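Local coordinates for protein protoporphyrinogen oxidase (Exiguobacterium sibiricum, PDB 3LOV) that binds FAD and probably oxidises coproporphyrinogen III to coproporphyrin III with molecular oxygen, a step of coproporphyrin-dependent heme b biosynthesis, at residues V415-A418 against D419-R423; T284-H287 against P288-V291. All coordinates share one frame; numbering follows the deposited sequence. Where two conformers were deposited one is given.

Contact 1: residues V415-A418 against D419-R423; sequences VGHA and DRIQR
Three successive backbone bonds, Arg420 N to Gly416 O (2.9 Å), Ile421 N to His417 O (2.9 Å) and Gln422 N to Ala418 O (3.1 Å), each span four residues and establish the alpha-helical start of helix 417-431. Gly416 is the N-cap; its phi is positive (84°), which favours glycine, and a CB there would run into Arg420 NH1. Arg420 reaches back over this cap: its chain bends at chi3 (-64°), and NH1 and NH2 both close on Val415 O, at 2.9 and 3.1 Å. The NH1 bond follows a lone pair, whereas NH2 stands well above the carbonyl plane. Gly416 C and His417 N lie against one face of the guanidinium. Beyond the cap, Ile421 CG1 sits over a face of the His417 ring, 3.7 Å from its centroid, a CH-pi contact. A water joins His417 ND1 to Arg420 NH2, while His417 NE2 bonds to Ala441 O. A leucine in place of Arg420 would probably leave Val415 O without both donors and the water without one of its mates, letting the incoming loop shift. This end-on, two-nitrogen grip ties the residue before the N-cap to the helix through a charged donor that would probably polarise the carbonyl.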
# COMPACT_ATOMS: atom_id res chain seq x y z
N VAL A 415 13.29 -6.44 8.04
CA VAL A 415 14.29 -5.75 8.84
C VAL A 415 15.52 -5.45 8.00
O VAL A 415 15.98 -6.33 7.28
CB VAL A 415 14.71 -6.58 10.08
CG1 VAL A 415 15.86 -5.88 10.83
CG2 VAL A 415 13.48 -6.82 11.00
N GLY A 416 16.00 -4.20 8.11
CA GLY A 416 17.16 -3.63 7.36
C GLY A 416 16.89 -3.06 5.95
O GLY A 416 17.82 -2.68 5.22
N HIS A 417 15.62 -3.01 5.54
CA HIS A 417 15.26 -2.55 4.20
C HIS A 417 15.81 -1.16 3.90
O HIS A 417 16.43 -0.98 2.88
CB HIS A 417 13.72 -2.53 4.00
CG HIS A 417 13.30 -2.17 2.62
ND1 HIS A 417 13.30 -3.08 1.58
CD2 HIS A 417 12.88 -1.00 2.09
CE1 HIS A 417 12.88 -2.49 0.48
NE2 HIS A 417 12.63 -1.22 0.76
N ALA A 418 15.56 -0.19 4.77
CA ALA A 418 15.93 1.18 4.50
C ALA A 418 17.45 1.30 4.27
O ALA A 418 17.87 1.93 3.32
CB ALA A 418 15.43 2.10 5.64
N ASP A 419 18.25 0.61 5.07
CA ASP A 419 19.71 0.56 4.87
C ASP A 419 20.11 -0.15 3.60
O ASP A 419 21.03 0.28 2.93
CB ASP A 419 20.42 -0.11 6.04
CG ASP A 419 20.43 0.75 7.28
OD1 ASP A 419 20.11 1.95 7.17
OD2 ASP A 419 20.74 0.24 8.37
N ARG A 420 19.40 -1.21 3.26
CA ARG A 420 19.65 -1.86 1.98
C ARG A 420 19.36 -0.93 0.77
O ARG A 420 20.11 -0.89 -0.21
CB ARG A 420 18.87 -3.15 1.89
CG ARG A 420 19.49 -4.29 2.73
CD ARG A 420 18.84 -5.61 2.39
NE ARG A 420 17.41 -5.68 2.74
CZ ARG A 420 16.94 -5.94 3.96
NH1 ARG A 420 17.79 -6.19 4.96
NH2 ARG A 420 15.65 -6.02 4.17
N ILE A 421 18.27 -0.18 0.84
CA ILE A 421 17.92 0.73 -0.24
C ILE A 421 18.98 1.86 -0.35
O ILE A 421 19.31 2.25 -1.46
CB ILE A 421 16.55 1.28 -0.04
CG1 ILE A 421 15.49 0.15 -0.23
CG2 ILE A 421 16.29 2.57 -0.89
CD1 ILE A 421 15.59 -0.71 -1.51
N GLN A 422 19.49 2.40 0.76
CA GLN A 422 20.60 3.38 0.74
C GLN A 422 21.80 2.79 -0.02
O GLN A 422 22.43 3.44 -0.88
CB GLN A 422 21.01 3.81 2.18
CG GLN A 422 22.46 4.33 2.32
CD GLN A 422 22.85 4.75 3.75
OE1 GLN A 422 22.02 4.79 4.66
NE2 GLN A 422 24.12 5.07 3.94
N ARG A 423 22.14 1.55 0.30
CA ARG A 423 23.24 0.92 -0.38
C ARG A 423 22.94 0.72 -1.89
O ARG A 423 23.80 0.97 -2.69
CB ARG A 423 23.67 -0.39 0.32
CG ARG A 423 25.01 -0.98 -0.20
CD ARG A 423 24.73 -1.95 -1.32
NE ARG A 423 25.82 -2.16 -2.28
CZ ARG A 423 25.67 -2.81 -3.43
NH1 ARG A 423 24.47 -3.27 -3.78
NH2 ARG A 423 26.71 -2.98 -4.23
O HOH W 1 13.33 -5.75 2.65

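Contact 2: residues T284-H287 against P288-V291; sequences TIPH and PQVV. With FAD (flavin-adenine dinucleotide), chain B.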
# COMPACT_ATOMS: atom_id res chain seq x y z
N THR A 284 11.13 4.89 -11.89
CA THR A 284 10.01 4.72 -10.96
C THR A 284 9.23 3.46 -11.31
O THR A 284 8.14 3.24 -10.81
CB THR A 284 9.08 5.99 -10.94
OG1 THR A 284 8.26 6.07 -12.11
CG2 THR A 284 9.90 7.28 -10.85
N ILE A 285 9.85 2.64 -12.15
CA ILE A 285 9.27 1.42 -12.68
C ILE A 285 9.57 0.26 -11.71
O ILE A 285 10.34 0.43 -10.78
CB ILE A 285 9.85 1.08 -14.05
CG1 ILE A 285 11.35 0.73 -13.95
CG2 ILE A 285 9.57 2.22 -15.03
CD1 ILE A 285 11.97 0.35 -15.33
N PRO A 286 8.95 -0.90 -11.92
CA PRO A 286 9.18 -1.98 -10.96
C PRO A 286 10.67 -2.34 -10.84
O PRO A 286 11.39 -2.42 -11.84
CB PRO A 286 8.40 -3.15 -11.57
CG PRO A 286 7.28 -2.52 -12.38
CD PRO A 286 7.78 -1.16 -12.80
N HIS A 287 11.09 -2.59 -9.61
CA HIS A 287 12.49 -2.81 -9.29
C HIS A 287 13.24 -3.97 -10.03
O HIS A 287 14.43 -3.86 -10.30
CB HIS A 287 12.67 -2.87 -7.75
CG HIS A 287 12.07 -4.08 -7.11
ND1 HIS A 287 10.77 -4.13 -6.65
CD2 HIS A 287 12.60 -5.30 -6.84
CE1 HIS A 287 10.52 -5.33 -6.16
NE2 HIS A 287 11.62 -6.04 -6.22
N PRO A 288 12.56 -5.05 -10.40
CA PRO A 288 13.27 -6.05 -11.22
C PRO A 288 13.62 -5.56 -12.64
O PRO A 288 14.52 -6.11 -13.26
CB PRO A 288 12.28 -7.22 -11.33
CG PRO A 288 11.18 -6.93 -10.32
CD PRO A 288 11.16 -5.43 -10.14
N GLN A 289 12.91 -4.56 -13.15
CA GLN A 289 13.33 -3.94 -14.39
C GLN A 289 14.50 -3.03 -14.14
O GLN A 289 15.34 -2.89 -15.02
CB GLN A 289 12.20 -3.19 -15.08
CG GLN A 289 10.99 -4.05 -15.52
CD GLN A 289 10.06 -3.22 -16.33
OE1 GLN A 289 10.49 -2.56 -17.27
NE2 GLN A 289 8.78 -3.20 -15.98
N VAL A 290 14.61 -2.44 -12.95
CA VAL A 290 15.79 -1.65 -12.59
C VAL A 290 17.06 -2.48 -12.65
O VAL A 290 18.09 -2.08 -13.23
CB VAL A 290 15.64 -0.99 -11.19
CG1 VAL A 290 16.95 -0.34 -10.75
CG2 VAL A 290 14.47 0.03 -11.19
N VAL A 291 17.00 -3.65 -12.04
CA VAL A 291 18.13 -4.58 -12.02
C VAL A 291 18.55 -4.93 -13.44
O VAL A 291 19.74 -4.91 -13.74
CB VAL A 291 17.78 -5.89 -11.27
CG1 VAL A 291 18.86 -6.95 -11.49
CG2 VAL A 291 17.50 -5.60 -9.78
PA FAD B . 3.11 1.94 -10.29
O1A FAD B . 1.76 2.45 -9.94
O2A FAD B . 3.32 0.47 -10.38
O5B FAD B . 3.56 2.60 -11.67
C5B FAD B . 4.64 2.11 -12.43
C4B FAD B . 4.51 2.70 -13.84
O4B FAD B . 5.67 2.41 -14.61
C3B FAD B . 3.29 2.13 -14.55
O3B FAD B . 2.53 3.14 -15.18
C2B FAD B . 3.95 1.18 -15.53
O2B FAD B . 3.23 1.02 -16.71
C1B FAD B . 5.27 1.87 -15.84
N9A FAD B . 6.33 1.00 -16.36
C8A FAD B . 6.66 -0.31 -16.10
N7A FAD B . 7.75 -0.67 -16.83
C5A FAD B . 8.12 0.42 -17.58
C6A FAD B . 9.14 0.66 -18.49
N6A FAD B . 10.05 -0.27 -18.77
N1A FAD B . 9.25 1.90 -19.09
C2A FAD B . 8.37 2.91 -18.76
N3A FAD B . 7.37 2.68 -17.84
C4A FAD B . 7.24 1.46 -17.28
N1 FAD B . -1.40 2.66 -1.19
C2 FAD B . -2.14 3.49 -0.39
O2 FAD B . -1.65 4.54 0.04
N3 FAD B . -3.42 3.14 -0.05
C4 FAD B . -3.99 1.99 -0.46
O4 FAD B . -5.14 1.76 -0.15
C4X FAD B . -3.26 1.11 -1.23
N5 FAD B . -3.85 -0.05 -1.70
C5X FAD B . -3.09 -0.91 -2.50
C6 FAD B . -3.65 -2.11 -2.95
C7 FAD B . -2.90 -2.99 -3.75
C7M FAD B . -3.51 -4.27 -4.24
C8 FAD B . -1.59 -2.64 -4.15
C8M FAD B . -0.74 -3.56 -5.00
C9 FAD B . -1.03 -1.44 -3.72
C9A FAD B . -1.77 -0.57 -2.89
N10 FAD B . -1.20 0.64 -2.46
C10 FAD B . -1.96 1.47 -1.62
C1' FAD B . 0.20 1.07 -2.80
C2' FAD B . 0.14 2.02 -4.02
O2' FAD B . -0.36 1.32 -5.10
C3' FAD B . 1.51 2.60 -4.41
O3' FAD B . 1.81 3.57 -3.42
C4' FAD B . 1.58 3.32 -5.78
O4' FAD B . 0.61 2.93 -6.73
C5' FAD B . 2.91 3.09 -6.47
O5' FAD B . 2.97 3.88 -7.62
P FAD B . 4.29 3.87 -8.49
O1P FAD B . 5.53 3.80 -7.64
O2P FAD B . 4.30 4.92 -9.57
O3P FAD B . 4.24 2.42 -9.25
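Ile285, Pro286 and Gln289 meet round the adenine of FAD where the chain leaves strand 280-283 of the Rossmann-type parallel sheet and turns into helix 287-293, with Pro286 as the N-cap. Ile285 and Gln289 cross at about a right angle, Ile285 CD1 touching Gln289 CB at 3.6 Å. The other branch of the isoleucine, CG2, presses on the adenine ring system, 3.3 Å from FAD C4A; chi1 (66°), with CG1 between the backbone N and the carbonyl carbon, aims that branch at Gln289 and CG2 at the purine. Pro286 instead runs alongside Gln289, both pointing the same way, and its CD comes to 3.6 Å from FAD C8A. The glutamine chain is extended beyond CG, which carries its amide out to the purine.

The His287 ring is turned back over Pro288, whose CD lies over one ring face, 3.6 Å from the centroid, a CH-pi contact. His287 NE2 is held by Leu305 O, so the ring is fixed at its polar end as well as across a face. The helix start is set by Pro286 O, which accepts from Gln289 N at 2.9 Å and weakly from Val290 N. The Gln289 bond comes from above the carbonyl plane, and the first full helical turn is marked by Val291 N bonding to His287 O.

Gln289 reads the adenine through both ends of its amide, which pairs with the Hoogsteen edge, complementing its donor N6A and acceptor N7A. Gln289 OE1 accepts a hydrogen bond from FAD N6A, 2.8 Å long and fairly straight at 159°. Gln289 NE2 donates one to FAD N7A, 2.9 Å but more bent at 138°.

How the contacts relate
Both contacts are helix starts, and contact 2 comes first along the chain, with 284-291 well before 415-423. Their centres lie 16 Å apart and their nearest atoms about 7 Å, so they do not touch. Contact 2 follows strand 280-283, which pairs in the five-stranded parallel sheet with strand 435-437; contact 1 starts helix 417-431, which leads to that edge strand. Between them stand shared neighbours: helix 300-303 and Tyr442 receive side chains from both, as do Leu305 and Ala441. Only contact 2 touches FAD; the His417 side chain of contact 1 lies about 12 Å from the cofactor and about 7 Å from the side chain of the FAD-binding residue Val445.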